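Phospholipase/Carboxylesterase (Haliangium ochraceum, PDB 4Q82) probably hydrolyses carboxylic esters, as a secreted or membrane-anchored serine hydrolase of the phospholipase/carboxylesterase type with an alpha/beta-hydrolase-like fold. Local coordinates at residues T61-L71 with F144-Y152; D94-V103 with V125-G133. One frame throughout, in Å; residues are numbered along the deposited sequence.

Contact 1. Residues T61-L71 with F144-Y152; sequences TEAGNGFWEYL and FLAFAVDTY
An aromatic cluster of Phe67, Phe144 and Phe147 joins strand 67-70 and the loop before it to the C-terminal half of helix 138-151, which packs on one side of the central sheet. Phe144 turns its edge toward the face of Phe67. The Phe67 and Phe144 ring centroids are 5.4 Å apart, with planes at 72°, an edge-to-face pair. Phe147 meets the Phe67 ring more obliquely, with Phe147 CE2 3.7 Å from Phe67 CZ. The methyl of Ala63 sits over the centre of the Phe147 ring, with Ala63 CB 3.5 Å from the centroid and almost on the ring normal. This is a CH-pi contact. Thr151 OG1 lies over the opposite face of that ring, toward its rim. The loop itself is braced by an ST turn, in which Thr61 OG1 accepts from Ala63 N at 3.1 Å.

Farther along the strand the contact becomes polar. Tyr152, just past the helix, gives its hydroxyl to the carboxylate of Glu69, with Tyr152 OH 2.5 Å from Glu69 OE1. The bond uses the anti lone pair of OE1, and the carboxylate stands 83° from the tyrosine ring. Glu69 CG is anti to the backbone N (chi1 169°), and the chain runs on extended to reach the phenol. Tyr152 OH also lies at the edge of the Phe67 ring, 3.3 Å from Phe67 CE2. Glu69 OE2 forms a salt bridge with Arg56. The buried carboxylate thus has a partner on each oxygen, and the arginine with the short phenol bond would probably favour its ionised form.

Contact 2. Residues D94-V103 with V125-G133; sequences DGSEAALDKV and VLSPQHAGG
Gln129 grips the turn and short helix of residues 94-103 with both ends of its side-chain amide. Gln129 OE1 accepts from Gly95 N at 2.9 Å, with the donor above the carbonyl plane. Gln129 NE2 donates to Ala99 O, also at 2.9 Å and with an N-H...O angle of 155°. Lys102 N reaches Ala99 O from the opposite face of its plane. A further bond from Gln129 NE2 to Glu91 O adds a third backbone partner for the amide. The chain of Gln129 is extended, with CG anti to the backbone N (chi1 -178°), which carries the amide in between Gly95 and Ala99.

The turn is also held from within. Asp94 OD1 takes Ser96 N in an Asx turn and accepts from Ser96 OG at 2.7 Å. Ser96 OG in turn caps the helix by accepting from Ala99 N.

Apolar groups flank the glutamine stem. Leu100 CD2 lies 3.8 Å from Gln129 CB. Val103 CG2 lies 3.8 Å from Gln129 CB as well. Val103 CG1 reaches on to Ser127 CB at 4.1 Å. A leucine in place of Gln129 would probably leave Gly95 N without this acceptor and Ala99 O and Glu91 O without this donor, so the turn and short helix would lose their polar tie to residues 125-133. The arrangement is that of a short, weakly bonded helix, with Ser96 at its N-cap, tied to the end region of strand 124-128 by a side chain that bonds to backbone groups.

In the fold
The two contacts lie with their centres about 12 Å apart, toward one end of the mixed sheet. Contact 2 is nested along the chain inside the loop closed by contact 1. Strands 67-70 and 124-128 are antiparallel neighbours, so each contact builds on one of two adjoining strands. Helix 138-151 follows strand 124-128 in the chain. The contacts also touch directly: Trp68 NE1 probably donates to Leu100 O, Gly66 O probably accepts from Gln129 N, and Phe67 CB packs on Pro128 CA. Together they fasten helix 138-151 and the short helix 97-100 to opposite faces of these two strands, consistent with a fold in which helices flank a central sheet.

Contact 1. Residues T61-L71 with F144-Y152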
# COMPACT_ATOMS: atom_id res chain seq x y z
N THR A 61 -4.44 20.24 -4.39
CA THR A 61 -3.61 19.63 -5.43
C THR A 61 -4.50 19.14 -6.58
O THR A 61 -5.73 19.24 -6.51
CB THR A 61 -2.75 18.44 -4.90
OG1 THR A 61 -3.58 17.28 -4.73
CG2 THR A 61 -2.06 18.77 -3.57
N GLU A 62 -3.89 18.60 -7.62
CA GLU A 62 -4.63 18.02 -8.74
C GLU A 62 -5.27 16.68 -8.40
O GLU A 62 -6.07 16.16 -9.17
CB GLU A 62 -3.71 17.83 -9.95
CG GLU A 62 -3.27 19.14 -10.62
CD GLU A 62 -4.41 20.13 -10.77
OE1 GLU A 62 -5.41 19.80 -11.45
OE2 GLU A 62 -4.30 21.24 -10.22
N ALA A 63 -4.90 16.11 -7.25
CA ALA A 63 -5.38 14.78 -6.86
C ALA A 63 -6.86 14.73 -6.52
O ALA A 63 -7.44 15.73 -6.08
CB ALA A 63 -4.56 14.27 -5.67
N GLY A 64 -7.48 13.57 -6.71
CA GLY A 64 -8.89 13.38 -6.39
C GLY A 64 -9.09 12.98 -4.94
O GLY A 64 -10.21 12.65 -4.54
N ASN A 65 -8.00 13.00 -4.16
CA ASN A 65 -8.01 12.71 -2.73
C ASN A 65 -7.17 13.70 -1.94
O ASN A 65 -6.09 14.08 -2.38
CB ASN A 65 -7.43 11.31 -2.44
CG ASN A 65 -8.14 10.20 -3.18
OD1 ASN A 65 -7.93 10.01 -4.37
ND2 ASN A 65 -9.01 9.47 -2.47
N GLY A 66 -7.62 14.06 -0.74
CA GLY A 66 -6.69 14.60 0.24
C GLY A 66 -5.67 13.50 0.57
O GLY A 66 -6.00 12.31 0.50
N PHE A 67 -4.44 13.86 0.93
CA PHE A 67 -3.45 12.83 1.30
C PHE A 67 -2.35 13.38 2.18
O PHE A 67 -2.10 14.60 2.22
CB PHE A 67 -2.84 12.20 0.04
CG PHE A 67 -2.04 13.15 -0.82
CD1 PHE A 67 -2.67 13.98 -1.74
CD2 PHE A 67 -0.64 13.18 -0.74
CE1 PHE A 67 -1.92 14.84 -2.54
CE2 PHE A 67 0.10 14.05 -1.54
CZ PHE A 67 -0.54 14.88 -2.44
N TRP A 68 -1.68 12.46 2.89
CA TRP A 68 -0.44 12.76 3.60
C TRP A 68 0.73 12.50 2.68
O TRP A 68 0.81 11.46 2.05
CB TRP A 68 -0.27 11.90 4.87
CG TRP A 68 -1.22 12.29 5.95
CD1 TRP A 68 -2.43 11.72 6.23
CD2 TRP A 68 -1.09 13.40 6.84
NE1 TRP A 68 -3.04 12.39 7.27
CE2 TRP A 68 -2.23 13.42 7.67
CE3 TRP A 68 -0.09 14.37 7.04
CZ2 TRP A 68 -2.42 14.37 8.67
CZ3 TRP A 68 -0.27 15.31 8.05
CH2 TRP A 68 -1.42 15.30 8.85
N GLU A 69 1.65 13.46 2.62
CA GLU A 69 2.85 13.36 1.80
C GLU A 69 4.07 13.20 2.69
O GLU A 69 4.34 14.06 3.53
CB GLU A 69 2.99 14.60 0.92
CG GLU A 69 4.30 14.74 0.21
CD GLU A 69 4.53 16.19 -0.18
OE1 GLU A 69 3.93 16.66 -1.18
OE2 GLU A 69 5.29 16.87 0.55
N TYR A 70 4.76 12.08 2.54
CA TYR A 70 6.05 11.88 3.19
C TYR A 70 7.17 11.82 2.15
O TYR A 70 7.11 11.02 1.21
CB TYR A 70 6.10 10.59 4.04
CG TYR A 70 7.52 10.34 4.53
CD1 TYR A 70 8.09 11.17 5.50
CD2 TYR A 70 8.31 9.34 3.97
CE1 TYR A 70 9.40 10.96 5.95
CE2 TYR A 70 9.64 9.14 4.40
CZ TYR A 70 10.16 9.95 5.39
OH TYR A 70 11.46 9.77 5.82
N LEU A 71 8.18 12.68 2.31
CA LEU A 71 9.34 12.68 1.42
C LEU A 71 10.55 12.12 2.17
O LEU A 71 10.78 12.46 3.34
CB LEU A 71 9.62 14.09 0.90
CG LEU A 71 8.46 14.78 0.18
CD1 LEU A 71 8.85 16.21 -0.16
CD2 LEU A 71 8.04 14.02 -1.06
N PHE A 144 -5.28 8.05 -8.61
CA PHE A 144 -4.34 8.61 -7.65
C PHE A 144 -2.91 8.17 -7.96
O PHE A 144 -1.96 8.94 -7.77
CB PHE A 144 -4.68 8.22 -6.19
CG PHE A 144 -3.83 8.97 -5.18
CD1 PHE A 144 -2.67 8.42 -4.69
CD2 PHE A 144 -4.16 10.27 -4.82
CE1 PHE A 144 -1.85 9.10 -3.81
CE2 PHE A 144 -3.35 10.97 -3.92
CZ PHE A 144 -2.19 10.39 -3.43
N LEU A 145 -2.74 6.93 -8.39
CA LEU A 145 -1.41 6.51 -8.84
C LEU A 145 -0.92 7.33 -10.04
O LEU A 145 0.27 7.65 -10.14
CB LEU A 145 -1.40 5.02 -9.19
CG LEU A 145 -1.38 4.01 -8.04
CD1 LEU A 145 -1.60 2.58 -8.56
CD2 LEU A 145 -0.09 4.11 -7.27
N ALA A 146 -1.83 7.68 -10.96
CA ALA A 146 -1.46 8.51 -12.10
C ALA A 146 -1.02 9.89 -11.63
O ALA A 146 0.00 10.42 -12.08
CB ALA A 146 -2.62 8.63 -13.09
N PHE A 147 -1.80 10.48 -10.73
CA PHE A 147 -1.44 11.75 -10.12
C PHE A 147 -0.06 11.68 -9.47
O PHE A 147 0.77 12.58 -9.65
CB PHE A 147 -2.46 12.17 -9.07
CG PHE A 147 -1.93 13.17 -8.08
CD1 PHE A 147 -1.96 14.53 -8.37
CD2 PHE A 147 -1.40 12.76 -6.86
CE1 PHE A 147 -1.47 15.45 -7.47
CE2 PHE A 147 -0.91 13.68 -5.96
CZ PHE A 147 -0.94 15.03 -6.26
N ALA A 148 0.19 10.62 -8.71
CA ALA A 148 1.43 10.51 -7.93
C ALA A 148 2.65 10.51 -8.84
O ALA A 148 3.64 11.22 -8.60
CB ALA A 148 1.40 9.24 -7.05
N VAL A 149 2.58 9.71 -9.89
CA VAL A 149 3.68 9.56 -10.82
C VAL A 149 3.89 10.85 -11.62
O VAL A 149 5.02 11.20 -11.96
CB VAL A 149 3.44 8.36 -11.76
CG1 VAL A 149 4.45 8.32 -12.88
CG2 VAL A 149 3.49 7.07 -10.97
N ASP A 150 2.81 11.56 -11.92
CA ASP A 150 2.93 12.81 -12.68
C ASP A 150 3.51 13.93 -11.82
O ASP A 150 4.14 14.85 -12.33
CB ASP A 150 1.57 13.24 -13.24
CG ASP A 150 1.67 14.46 -14.15
OD1 ASP A 150 2.65 14.55 -14.91
OD2 ASP A 150 0.77 15.32 -14.09
N THR A 151 3.31 13.83 -10.51
CA THR A 151 3.60 14.94 -9.59
C THR A 151 4.95 14.87 -8.87
O THR A 151 5.58 15.90 -8.62
CB THR A 151 2.50 15.05 -8.52
OG1 THR A 151 1.24 15.24 -9.16
CG2 THR A 151 2.76 16.22 -7.57
N TYR A 152 5.40 13.67 -8.54
CA TYR A 152 6.59 13.48 -7.69
C TYR A 152 7.77 12.96 -8.49
O TYR A 152 7.59 12.36 -9.55
CB TYR A 152 6.24 12.54 -6.51
CG TYR A 152 5.31 13.24 -5.55
CD1 TYR A 152 3.93 13.09 -5.65
CD2 TYR A 152 5.81 14.09 -4.57
CE1 TYR A 152 3.08 13.76 -4.77
CE2 TYR A 152 4.97 14.76 -3.71
CZ TYR A 152 3.61 14.60 -3.81
OH TYR A 152 2.78 15.29 -2.95

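Contact 2. Residues D94-V103 with V125-G133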
# COMPACT_ATOMS: atom_id res chain seq x y z
N ASP A 94 -13.39 13.21 4.57
CA ASP A 94 -13.64 14.02 3.39
C ASP A 94 -12.40 14.63 2.75
O ASP A 94 -12.51 15.45 1.84
CB ASP A 94 -14.67 15.13 3.70
CG ASP A 94 -14.17 16.14 4.74
OD1 ASP A 94 -12.96 16.20 5.03
OD2 ASP A 94 -15.02 16.89 5.27
N GLY A 95 -11.22 14.25 3.23
CA GLY A 95 -9.98 14.72 2.63
C GLY A 95 -9.53 16.12 3.05
O GLY A 95 -8.50 16.62 2.58
N SER A 96 -10.30 16.76 3.93
CA SER A 96 -9.90 18.05 4.50
C SER A 96 -8.74 17.86 5.48
O SER A 96 -8.44 16.73 5.88
CB SER A 96 -11.08 18.71 5.21
OG SER A 96 -11.42 17.97 6.38
N GLU A 97 -8.10 18.95 5.90
CA GLU A 97 -6.99 18.81 6.87
C GLU A 97 -7.44 18.14 8.16
O GLU A 97 -6.74 17.28 8.70
CB GLU A 97 -6.39 20.17 7.21
CG GLU A 97 -5.36 20.62 6.23
CD GLU A 97 -4.60 21.84 6.71
OE1 GLU A 97 -4.41 21.97 7.94
OE2 GLU A 97 -4.18 22.64 5.86
N ALA A 98 -8.61 18.54 8.65
CA ALA A 98 -9.15 17.99 9.88
C ALA A 98 -9.42 16.49 9.70
O ALA A 98 -9.02 15.69 10.53
CB ALA A 98 -10.43 18.72 10.28
N ALA A 99 -10.07 16.13 8.60
CA ALA A 99 -10.43 14.75 8.36
C ALA A 99 -9.20 13.86 8.19
O ALA A 99 -9.20 12.68 8.58
CB ALA A 99 -11.33 14.65 7.13
N LEU A 100 -8.14 14.43 7.61
CA LEU A 100 -6.94 13.65 7.29
C LEU A 100 -6.25 13.12 8.53
O LEU A 100 -5.51 12.13 8.45
CB LEU A 100 -5.96 14.48 6.46
CG LEU A 100 -6.26 14.36 4.96
CD1 LEU A 100 -5.69 15.55 4.17
CD2 LEU A 100 -5.73 13.03 4.42
N ASP A 101 -6.48 13.77 9.67
CA ASP A 101 -5.86 13.29 10.90
C ASP A 101 -6.25 11.83 11.18
O ASP A 101 -5.46 11.08 11.75
CB ASP A 101 -6.24 14.19 12.08
CG ASP A 101 -5.26 15.36 12.27
OD1 ASP A 101 -4.15 15.34 11.69
OD2 ASP A 101 -5.60 16.31 13.02
N LYS A 102 -7.44 11.41 10.76
CA LYS A 102 -7.87 10.01 10.95
C LYS A 102 -6.91 9.02 10.31
O LYS A 102 -6.70 7.92 10.84
CB LYS A 102 -9.27 9.76 10.37
CG LYS A 102 -10.40 10.41 11.13
CD LYS A 102 -11.72 10.06 10.45
CE LYS A 102 -12.87 10.98 10.85
NZ LYS A 102 -14.00 10.87 9.85
N VAL A 103 -6.35 9.39 9.16
CA VAL A 103 -5.51 8.48 8.39
C VAL A 103 -4.21 8.17 9.13
O VAL A 103 -3.55 7.16 8.86
CB VAL A 103 -5.24 9.05 6.95
CG1 VAL A 103 -4.29 8.17 6.15
CG2 VAL A 103 -6.55 9.26 6.17
N VAL A 125 6.27 8.30 0.40
CA VAL A 125 5.08 7.58 0.89
C VAL A 125 3.88 8.50 0.85
O VAL A 125 3.87 9.55 1.50
CB VAL A 125 5.26 7.05 2.35
CG1 VAL A 125 4.02 6.21 2.77
CG2 VAL A 125 6.51 6.18 2.46
N LEU A 126 2.88 8.12 0.06
CA LEU A 126 1.65 8.90 -0.03
C LEU A 126 0.49 8.12 0.56
O LEU A 126 0.30 6.95 0.24
CB LEU A 126 1.32 9.27 -1.48
CG LEU A 126 2.43 9.95 -2.27
CD1 LEU A 126 1.92 10.29 -3.67
CD2 LEU A 126 2.89 11.23 -1.56
N SER A 127 -0.30 8.77 1.40
CA SER A 127 -1.40 8.09 2.08
C SER A 127 -2.70 8.85 1.84
O SER A 127 -3.06 9.74 2.62
CB SER A 127 -1.11 7.96 3.58
OG SER A 127 0.11 7.24 3.81
N PRO A 128 -3.41 8.51 0.74
CA PRO A 128 -4.64 9.24 0.42
C PRO A 128 -5.83 8.86 1.29
O PRO A 128 -5.91 7.72 1.75
CB PRO A 128 -4.91 8.85 -1.05
CG PRO A 128 -4.23 7.48 -1.18
CD PRO A 128 -2.99 7.60 -0.33
N GLN A 129 -6.76 9.79 1.48
CA GLN A 129 -7.97 9.48 2.25
C GLN A 129 -9.11 9.20 1.29
O GLN A 129 -9.37 9.97 0.35
CB GLN A 129 -8.36 10.64 3.18
CG GLN A 129 -9.60 10.34 4.04
CD GLN A 129 -9.70 11.32 5.21
OE1 GLN A 129 -9.65 12.54 5.03
NE2 GLN A 129 -9.82 10.78 6.42
N HIS A 130 -9.81 8.10 1.55
CA HIS A 130 -11.00 7.75 0.81
C HIS A 130 -12.22 8.36 1.47
O HIS A 130 -12.40 8.22 2.68
CB HIS A 130 -11.14 6.23 0.73
CG HIS A 130 -12.44 5.80 0.13
ND1 HIS A 130 -12.76 6.05 -1.19
CD2 HIS A 130 -13.53 5.21 0.67
CE1 HIS A 130 -13.98 5.61 -1.43
NE2 HIS A 130 -14.47 5.09 -0.32
N ALA A 131 -13.06 9.03 0.67
CA ALA A 131 -14.26 9.67 1.18
C ALA A 131 -15.46 8.79 0.90
O ALA A 131 -15.47 8.04 -0.07
CB ALA A 131 -14.44 11.04 0.53
N GLY A 132 -16.48 8.84 1.75
CA GLY A 132 -17.64 8.00 1.52
C GLY A 132 -17.71 6.82 2.46
O GLY A 132 -17.02 6.80 3.49
N GLY A 133 -18.53 5.82 2.14
CA GLY A 133 -18.88 4.82 3.13
C GLY A 133 -18.21 3.45 3.09
O GLY A 133 -18.33 2.69 4.05